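Local atomic coordinates of TcpB (PDB entry 4LQC), a protein that is a Brucella melitensis TIR-domain protein, represented here by its TIR domain, an alpha/beta fold built round a parallel sheet. Residues T42-D54 / F71-L84. The protein carries 2 engineered substitutions. Numbering follows the deposited sequence.
Sequences TLKVGDSLRRKID and FFSKQWPARELDGL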
ATOM      1  N   THR B  42      -7.940  13.120  15.066  1.00 38.73           N
ATOM      2  CA  THR B  42      -7.126  11.956  15.357  1.00 38.71           C
ATOM      3  C   THR B  42      -8.003  10.900  16.004  1.00 36.30           C
ATOM      4  O   THR B  42      -8.748  11.177  16.948  1.00 37.27           O
ATOM      5  CB  THR B  42      -5.965  12.289  16.300  1.00 37.72           C
ATOM      6  OG1 THR B  42      -5.115  13.263  15.686  1.00 38.46           O
ATOM      7  CG2 THR B  42      -5.162  11.050  16.588  1.00 41.26           C
ATOM      8  N   LEU B  43      -7.928   9.683  15.487  1.00 39.37           N
ATOM      9  CA  LEU B  43      -8.760   8.607  16.001  1.00 41.65           C
ATOM     10  C   LEU B  43      -7.932   7.747  16.932  1.00 44.42           C
ATOM     11  O   LEU B  43      -6.816   7.334  16.588  1.00 48.69           O
ATOM     12  CB  LEU B  43      -9.294   7.767  14.843  1.00 40.65           C
ATOM     13  CG  LEU B  43     -10.187   8.593  13.918  1.00 39.63           C
ATOM     14  CD1 LEU B  43     -10.200   8.000  12.515  1.00 36.66           C
ATOM     15  CD2 LEU B  43     -11.588   8.687  14.499  1.00 38.07           C
ATOM     16  N   LYS B  44      -8.474   7.497  18.117  1.00 41.24           N
ATOM     17  CA  LYS B  44      -7.790   6.692  19.112  1.00 42.91           C
ATOM     18  C   LYS B  44      -8.682   5.525  19.465  1.00 46.80           C
ATOM     19  O   LYS B  44      -9.891   5.583  19.235  1.00 47.17           O
ATOM     20  CB  LYS B  44      -7.512   7.521  20.365  1.00 49.52           C
ATOM     21  CG  LYS B  44      -6.576   8.697  20.138  1.00 49.62           C
ATOM     22  CD  LYS B  44      -6.512   9.571  21.369  1.00 52.96           C
ATOM     23  CE  LYS B  44      -5.326  10.526  21.311  1.00 64.12           C
ATOM     24  NZ  LYS B  44      -5.489  11.568  20.259  1.00 63.26           N
ATOM     25  N   VAL B  45      -8.092   4.466  20.011  1.00 46.36           N
ATOM     26  CA  VAL B  45      -8.876   3.363  20.555  1.00 49.00           C
ATOM     27  C   VAL B  45      -9.928   3.894  21.531  1.00 51.06           C
ATOM     28  O   VAL B  45      -9.602   4.666  22.436  1.00 52.54           O
ATOM     29  CB  VAL B  45      -7.979   2.351  21.284  1.00 47.29           C
ATOM     30  CG1 VAL B  45      -8.818   1.421  22.140  1.00 43.75           C
ATOM     31  CG2 VAL B  45      -7.153   1.563  20.277  1.00 48.87           C
ATOM     32  N   GLY B  46     -11.186   3.508  21.324  1.00 46.94           N
ATOM     33  CA  GLY B  46     -12.263   3.969  22.175  1.00 47.02           C
ATOM     34  C   GLY B  46     -13.181   5.005  21.547  1.00 53.16           C
ATOM     35  O   GLY B  46     -14.338   5.136  21.959  1.00 56.30           O
ATOM     36  N   ASP B  47     -12.692   5.747  20.553  1.00 49.66           N
ATOM     37  CA  ASP B  47     -13.518   6.773  19.906  1.00 43.57           C
ATOM     38  C   ASP B  47     -14.691   6.161  19.147  1.00 46.24           C
ATOM     39  O   ASP B  47     -14.772   4.933  18.965  1.00 46.41           O
ATOM     40  CB  ASP B  47     -12.682   7.617  18.936  1.00 42.38           C
ATOM     41  CG  ASP B  47     -11.703   8.508  19.641  1.00 48.30           C
ATOM     42  OD1 ASP B  47     -12.007   8.912  20.781  1.00 54.68           O
ATOM     43  OD2 ASP B  47     -10.635   8.816  19.063  1.00 50.13           O
ATOM     44  N   SER B  48     -15.596   7.020  18.693  1.00 38.27           N
ATOM     45  CA  SER B  48     -16.644   6.581  17.791  1.00 39.95           C
ATOM     46  C   SER B  48     -16.360   7.104  16.382  1.00 43.91           C
ATOM     47  O   SER B  48     -16.388   8.315  16.138  1.00 42.59           O
ATOM     48  CB  SER B  48     -18.013   7.045  18.276  1.00 45.29           C
ATOM     49  OG  SER B  48     -19.032   6.668  17.362  1.00 44.60           O
ATOM     50  N   LEU B  49     -16.069   6.185  15.463  1.00 39.20           N
ATOM     51  CA  LEU B  49     -15.794   6.541  14.077  1.00 38.99           C
ATOM     52  C   LEU B  49     -16.977   7.281  13.455  1.00 37.50           C
ATOM     53  O   LEU B  49     -16.808   8.312  12.801  1.00 38.24           O
ATOM     54  CB  LEU B  49     -15.480   5.278  13.260  1.00 34.28           C
ATOM     55  CG  LEU B  49     -15.169   5.471  11.774  1.00 33.16           C
ATOM     56  CD1 LEU B  49     -13.945   6.404  11.558  1.00 33.32           C
ATOM     57  CD2 LEU B  49     -14.931   4.132  11.121  1.00 32.73           C
ATOM     58  N   ARG B  50     -18.169   6.740  13.674  1.00 36.44           N
ATOM     59  CA  ARG B  50     -19.396   7.265  13.085  1.00 38.72           C
ATOM     60  C   ARG B  50     -19.632   8.682  13.549  1.00 40.69           C
ATOM     61  O   ARG B  50     -19.952   9.564  12.744  1.00 42.55           O
ATOM     62  CB  ARG B  50     -20.582   6.385  13.502  1.00 42.74           C
ATOM     63  CG  ARG B  50     -21.951   6.840  13.010  1.00 46.79           C
ATOM     64  CD  ARG B  50     -23.042   5.859  13.472  1.00 41.09           C
ATOM     65  NE  ARG B  50     -22.929   5.579  14.904  1.00 47.96           N
ATOM     66  CZ  ARG B  50     -23.468   6.330  15.870  1.00 51.74           C
ATOM     67  NH1 ARG B  50     -24.168   7.419  15.564  1.00 47.62           N
ATOM     68  NH2 ARG B  50     -23.299   5.997  17.151  1.00 46.98           N
ATOM     69  N   ARG B  51     -19.465   8.896  14.853  1.00 39.38           N
ATOM     70  CA  ARG B  51     -19.685  10.205  15.450  1.00 42.09           C
ATOM     71  C   ARG B  51     -18.607  11.188  15.033  1.00 40.21           C
ATOM     72  O   ARG B  51     -18.888  12.363  14.788  1.00 40.57           O
ATOM     73  CB  ARG B  51     -19.756  10.090  16.975  1.00 42.94           C
ATOM     74  CG  ARG B  51     -21.059   9.484  17.453  1.00 50.08           C
ATOM     75  CD  ARG B  51     -21.154   9.459  18.968  1.00 54.33           C
ATOM     76  NE  ARG B  51     -21.035  10.799  19.531  1.00 58.45           N
ATOM     77  CZ  ARG B  51     -22.046  11.654  19.651  1.00 57.67           C
ATOM     78  NH1 ARG B  51     -23.266  11.311  19.246  1.00 54.30           N
ATOM     79  NH2 ARG B  51     -21.836  12.856  20.176  1.00 62.71           N
ATOM     80  N   LYS B  52     -17.371  10.711  14.946  1.00 41.55           N
ATOM     81  CA  LYS B  52     -16.276  11.555  14.481  1.00 40.50           C
ATOM     82  C   LYS B  52     -16.481  11.975  13.021  1.00 40.38           C
ATOM     83  O   LYS B  52     -16.240  13.129  12.660  1.00 39.91           O
ATOM     84  CB  LYS B  52     -14.942  10.827  14.649  1.00 40.96           C
ATOM     85  CG  LYS B  52     -14.337  10.936  16.039  1.00 42.93           C
ATOM     86  CD  LYS B  52     -13.445  12.186  16.149  1.00 46.87           C
ATOM     87  CE  LYS B  52     -12.635  12.170  17.434  1.00 48.01           C
ATOM     88  NZ  LYS B  52     -11.342  12.920  17.284  1.00 53.87           N
ATOM     89  N   ILE B  53     -16.912  11.032  12.183  1.00 38.34           N
ATOM     90  CA  ILE B  53     -17.264  11.337  10.799  1.00 35.99           C
ATOM     91  C   ILE B  53     -18.429  12.342  10.715  1.00 38.78           C
ATOM     92  O   ILE B  53     -18.362  13.329   9.967  1.00 36.62           O
ATOM     93  CB  ILE B  53     -17.641  10.066  10.041  1.00 39.36           C
ATOM     94  CG1 ILE B  53     -16.402   9.198   9.802  1.00 42.08           C
ATOM     95  CG2 ILE B  53     -18.306  10.414   8.715  1.00 40.03           C
ATOM     96  CD1 ILE B  53     -15.300   9.892   9.053  1.00 39.80           C
ATOM     97  N   ASP B  54     -19.499  12.079  11.462  1.00 37.89           N
ATOM     98  CA  ASP B  54     -20.633  13.002  11.544  1.00 39.34           C
ATOM     99  C   ASP B  54     -20.179  14.410  11.897  1.00 39.94           C
ATOM    100  O   ASP B  54     -20.535  15.381  11.215  1.00 37.29           O
ATOM    101  CB  ASP B  54     -21.614  12.547  12.622  1.00 42.22           C
ATOM    102  CG  ASP B  54     -22.529  11.439  12.151  1.00 47.16           C
ATOM    103  OD1 ASP B  54     -22.626  11.241  10.916  1.00 45.49           O
ATOM    104  OD2 ASP B  54     -23.151  10.778  13.022  1.00 45.87           O
ATOM    105  N   PHE B  71      -4.994   2.462  11.108  1.00 37.38           N
ATOM    106  CA  PHE B  71      -6.407   2.773  11.132  1.00 34.46           C
ATOM    107  C   PHE B  71      -7.188   1.516  11.507  1.00 36.62           C
ATOM    108  O   PHE B  71      -7.899   1.487  12.510  1.00 35.17           O
ATOM    109  CB  PHE B  71      -6.880   3.321   9.791  1.00 32.17           C
ATOM    110  CG  PHE B  71      -8.350   3.656   9.771  1.00 37.54           C
ATOM    111  CD1 PHE B  71      -8.801   4.848  10.309  1.00 34.02           C
ATOM    112  CD2 PHE B  71      -9.280   2.773   9.225  1.00 31.86           C
ATOM    113  CE1 PHE B  71     -10.156   5.160  10.315  1.00 35.74           C
ATOM    114  CE2 PHE B  71     -10.615   3.092   9.216  1.00 36.83           C
ATOM    115  CZ  PHE B  71     -11.056   4.297   9.767  1.00 32.70           C
ATOM    116  N   PHE B  72      -7.041   0.465  10.714  1.00 36.64           N
ATOM    117  CA  PHE B  72      -7.824  -0.748  10.953  1.00 34.46           C
ATOM    118  C   PHE B  72      -7.472  -1.414  12.283  1.00 37.66           C
ATOM    119  O   PHE B  72      -8.320  -2.073  12.882  1.00 41.34           O
ATOM    120  CB  PHE B  72      -7.646  -1.747   9.823  1.00 30.20           C
ATOM    121  CG  PHE B  72      -8.205  -1.289   8.511  1.00 32.49           C
ATOM    122  CD1 PHE B  72      -9.560  -1.076   8.357  1.00 28.67           C
ATOM    123  CD2 PHE B  72      -7.372  -1.109   7.414  1.00 35.13           C
ATOM    124  CE1 PHE B  72     -10.080  -0.664   7.139  1.00 30.48           C
ATOM    125  CE2 PHE B  72      -7.882  -0.706   6.193  1.00 33.69           C
ATOM    126  CZ  PHE B  72      -9.238  -0.476   6.058  1.00 33.21           C
ATOM    127  N   SER B  73      -6.238  -1.226  12.754  1.00 38.87           N
ATOM    128  CA  SER B  73      -5.802  -1.852  14.006  1.00 37.93           C
ATOM    129  C   SER B  73      -6.620  -1.373  15.202  1.00 40.01           C
ATOM    130  O   SER B  73      -6.648  -2.038  16.235  1.00 41.55           O
ATOM    131  CB  SER B  73      -4.322  -1.601  14.270  1.00 36.64           C
ATOM    132  OG  SER B  73      -4.118  -0.290  14.761  1.00 44.31           O
ATOM    133  N   LYS B  74      -7.291  -0.231  15.060  1.00 37.94           N
ATOM    134  CA  LYS B  74      -8.123   0.303  16.132  1.00 40.72           C
ATOM    135  C   LYS B  74      -9.354  -0.579  16.338  1.00 39.92           C
ATOM    136  O   LYS B  74     -10.097  -0.381  17.282  1.00 36.28           O
ATOM    137  CB  LYS B  74      -8.572   1.740  15.837  1.00 39.96           C
ATOM    138  CG  LYS B  74      -7.465   2.720  15.494  1.00 40.53           C
ATOM    139  CD  LYS B  74      -6.490   2.928  16.654  1.00 40.61           C
ATOM    140  CE  LYS B  74      -5.144   3.452  16.153  1.00 42.66           C
ATOM    141  NZ  LYS B  74      -4.165   3.640  17.258  1.00 50.69           N
ATOM    142  N   GLN B  75      -9.558  -1.543  15.444  1.00 44.23           N
ATOM    143  CA  GLN B  75     -10.669  -2.480  15.551  1.00 42.00           C
ATOM    144  C   GLN B  75     -12.024  -1.770  15.597  1.00 43.08           C
ATOM    145  O   GLN B  75     -12.754  -1.883  16.583  1.00 40.32           O
ATOM    146  CB  GLN B  75     -10.500  -3.384  16.781  1.00 42.96           C
ATOM    147  CG  GLN B  75      -9.350  -4.401  16.676  1.00 53.57           C
ATOM    148  CD  GLN B  75      -9.299  -5.359  17.871  1.00 69.25           C
ATOM    149  OE1 GLN B  75      -9.645  -4.988  19.001  1.00 72.27           O
ATOM    150  NE2 GLN B  75      -8.878  -6.598  17.622  1.00 69.69           N
ATOM    151  N   TRP B  76     -12.358  -1.058  14.521  1.00 41.34           N
ATOM    152  CA  TRP B  76     -13.624  -0.328  14.432  1.00 37.17           C
ATOM    153  C   TRP B  76     -14.769  -1.305  14.212  1.00 39.83           C
ATOM    154  O   TRP B  76     -14.548  -2.402  13.728  1.00 33.94           O
ATOM    155  CB  TRP B  76     -13.576   0.678  13.280  1.00 33.93           C
ATOM    156  CG  TRP B  76     -12.451   1.664  13.421  1.00 38.30           C
ATOM    157  CD1 TRP B  76     -11.284   1.696  12.698  1.00 37.72           C
ATOM    158  CD2 TRP B  76     -12.379   2.744  14.354  1.00 34.61           C
ATOM    159  NE1 TRP B  76     -10.494   2.739  13.126  1.00 40.56           N
ATOM    160  CE2 TRP B  76     -11.142   3.397  14.143  1.00 41.72           C
ATOM    161  CE3 TRP B  76     -13.237   3.225  15.359  1.00 33.61           C
ATOM    162  CZ2 TRP B  76     -10.743   4.506  14.899  1.00 37.74           C
ATOM    163  CZ3 TRP B  76     -12.842   4.320  16.101  1.00 37.57           C
ATOM    164  CH2 TRP B  76     -11.605   4.954  15.865  1.00 40.17           C
ATOM    165  N   PRO B  77     -16.001  -0.910  14.573  1.00 41.70           N
ATOM    166  CA  PRO B  77     -17.107  -1.834  14.308  1.00 39.17           C
ATOM    167  C   PRO B  77     -17.248  -2.043  12.805  1.00 34.70           C
ATOM    168  O   PRO B  77     -16.916  -1.136  12.049  1.00 36.76           O
ATOM    169  CB  PRO B  77     -18.337  -1.101  14.895  1.00 36.71           C
ATOM    170  CG  PRO B  77     -17.764  -0.165  15.918  1.00 35.15           C
ATOM    171  CD  PRO B  77     -16.437   0.284  15.318  1.00 34.16           C
ATOM    172  N   ALA B  78     -17.720  -3.214  12.387  1.00 30.58           N
ATOM    173  CA  ALA B  78     -17.741  -3.565  10.972  1.00 33.70           C
ATOM    174  C   ALA B  78     -18.676  -2.660  10.195  1.00 36.22           C
ATOM    175  O   ALA B  78     -18.372  -2.292   9.056  1.00 37.01           O
ATOM    176  CB  ALA B  78     -18.144  -5.046  10.779  1.00 33.51           C
ATOM    177  N   ARG B  79     -19.820  -2.327  10.802  1.00 36.84           N
ATOM    178  CA  ARG B  79     -20.871  -1.561  10.134  1.00 33.91           C
ATOM    179  C   ARG B  79     -20.505  -0.105   9.956  1.00 35.40           C
ATOM    180  O   ARG B  79     -21.028   0.573   9.064  1.00 37.61           O
ATOM    181  CB  ARG B  79     -22.194  -1.645  10.906  1.00 34.08           C
ATOM    182  CG  ARG B  79     -22.129  -1.307  12.393  1.00 37.11           C
ATOM    183  CD  ARG B  79     -23.519  -1.445  13.043  1.00 30.26           C
ATOM    184  NE  ARG B  79     -23.517  -1.043  14.448  1.00 37.63           N
ATOM    185  CZ  ARG B  79     -24.478  -1.339  15.325  1.00 41.39           C
ATOM    186  NH1 ARG B  79     -25.532  -2.065  14.961  1.00 40.87           N
ATOM    187  NH2 ARG B  79     -24.373  -0.912  16.576  1.00 34.95           N
ATOM    188  N   GLU B  80     -19.644   0.387  10.838  1.00 34.44           N
ATOM    189  CA  GLU B  80     -19.153   1.748  10.749  1.00 33.96           C
ATOM    190  C   GLU B  80     -18.089   1.858   9.655  1.00 33.45           C
ATOM    191  O   GLU B  80     -17.927   2.918   9.056  1.00 33.44           O
ATOM    192  CB  GLU B  80     -18.636   2.213  12.113  1.00 33.55           C
ATOM    193  CG  GLU B  80     -19.771   2.373  13.158  1.00 40.66           C
ATOM    194  CD  GLU B  80     -19.346   3.125  14.417  1.00 39.99           C
ATOM    195  OE1 GLU B  80     -19.954   2.880  15.471  1.00 40.23           O
ATOM    196  OE2 GLU B  80     -18.399   3.953  14.361  1.00 41.37           O
ATOM    197  N   LEU B  81     -17.381   0.762   9.386  1.00 31.68           N
ATOM    198  CA  LEU B  81     -16.453   0.718   8.240  1.00 38.72           C
ATOM    199  C   LEU B  81     -17.246   0.664   6.940  1.00 35.97           C
ATOM    200  O   LEU B  81     -17.014   1.443   6.009  1.00 30.42           O
ATOM    201  CB  LEU B  81     -15.528  -0.501   8.303  1.00 32.42           C
ATOM    202  CG  LEU B  81     -14.417  -0.512   9.351  1.00 35.66           C
ATOM    203  CD1 LEU B  81     -13.560  -1.745   9.149  1.00 39.79           C
ATOM    204  CD2 LEU B  81     -13.557   0.757   9.262  1.00 35.57           C
ATOM    205  N   ASP B  82     -18.190  -0.271   6.894  1.00 37.53           N
ATOM    206  CA  ASP B  82     -19.086  -0.396   5.761  1.00 36.01           C
ATOM    207  C   ASP B  82     -19.849   0.901   5.524  1.00 39.23           C
ATOM    208  O   ASP B  82     -20.190   1.210   4.378  1.00 40.79           O
ATOM    209  CB  ASP B  82     -20.071  -1.540   5.984  1.00 31.02           C
ATOM    210  CG  ASP B  82     -19.387  -2.884   6.074  1.00 40.10           C
ATOM    211  OD1 ASP B  82     -18.182  -2.974   5.724  1.00 42.47           O
ATOM    212  OD2 ASP B  82     -20.058  -3.860   6.476  1.00 37.68           O
ATOM    213  N   GLY B  83     -20.112   1.646   6.606  1.00 38.24           N
ATOM    214  CA  GLY B  83     -20.842   2.905   6.545  1.00 35.34           C
ATOM    215  C   GLY B  83     -20.102   4.025   5.824  1.00 37.43           C
ATOM    216  O   GLY B  83     -20.720   4.914   5.238  1.00 39.27           O
ATOM    217  N   LEU B  84     -18.775   3.979   5.861  1.00 37.58           N
ATOM    218  CA  LEU B  84     -17.943   4.951   5.166  1.00 37.71           C
ATOM    219  C   LEU B  84     -18.234   4.951   3.664  1.00 43.04           C
ATOM    220  O   LEU B  84     -17.956   5.932   2.967  1.00 41.23           O
ATOM    221  CB  LEU B  84     -16.464   4.619   5.404  1.00 36.29           C
ATOM    222  CG  LEU B  84     -15.994   4.733   6.858  1.00 37.92           C
ATOM    223  CD1 LEU B  84     -14.503   4.480   6.964  1.00 38.34           C
ATOM    224  CD2 LEU B  84     -16.331   6.102   7.435  1.00 37.03           C
TER
HETATM  225  O   HOH W   1     -16.476   3.505  16.285  1.00 41.34           O
HETATM  226  O   HOH W   2     -20.249   4.061  17.668  1.00 35.32           O
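The indole of Trp-76 stands between Leu-49 CB, 3.6 Å above one face, and Lys-74 CB of its own segment on the opposite face, both offset toward the rim. Its six-membered end lies edge-on against the end of strand 36-43 and the loop that follows, where CZ2 is 3.6 Å from Leu-43 CB and CZ3 meets Asp-47 O. At the other end, NE1 sits over the centre of the Phe-71 ring and gives a weak hydrogen bond to Phe-71 O. The Phe-71 ring in turn receives Leu-43 CD1 and Leu-49 CD1 at its edge, CE1 lying 3.6 Å from Leu-43 CD1. While Leu-49 CB rests on the indole, its anti CG (chi1 180°) carries CD1 to Phe-71 and CD2 toward Leu-81 and Leu-84.

The polar part gathers at the start of helix 49-57, capped weakly by Ser-48 OG. Glu-80 OE2 accepts from Arg-50 N at 2.9 Å, a bent bond (146°) arriving from above the carboxylate plane. One water links OE2 to Leu-49 N, and a second joins OE1 to Ser-48 OG. Trp-76 and Glu-80 are the ends of a W-x-x-x-E motif known from TIR domains; both pack on segment 42-54.

The axes of 49-54 and 78-83 approach to 10.2 Å at 30° to each other. On the first helix Ile-53 touches Leu-84 and also packs on strands 7-14 and 60-68 of the parallel sheet, while Lys-74 salt-bridges Glu-16, just after strand 7-14.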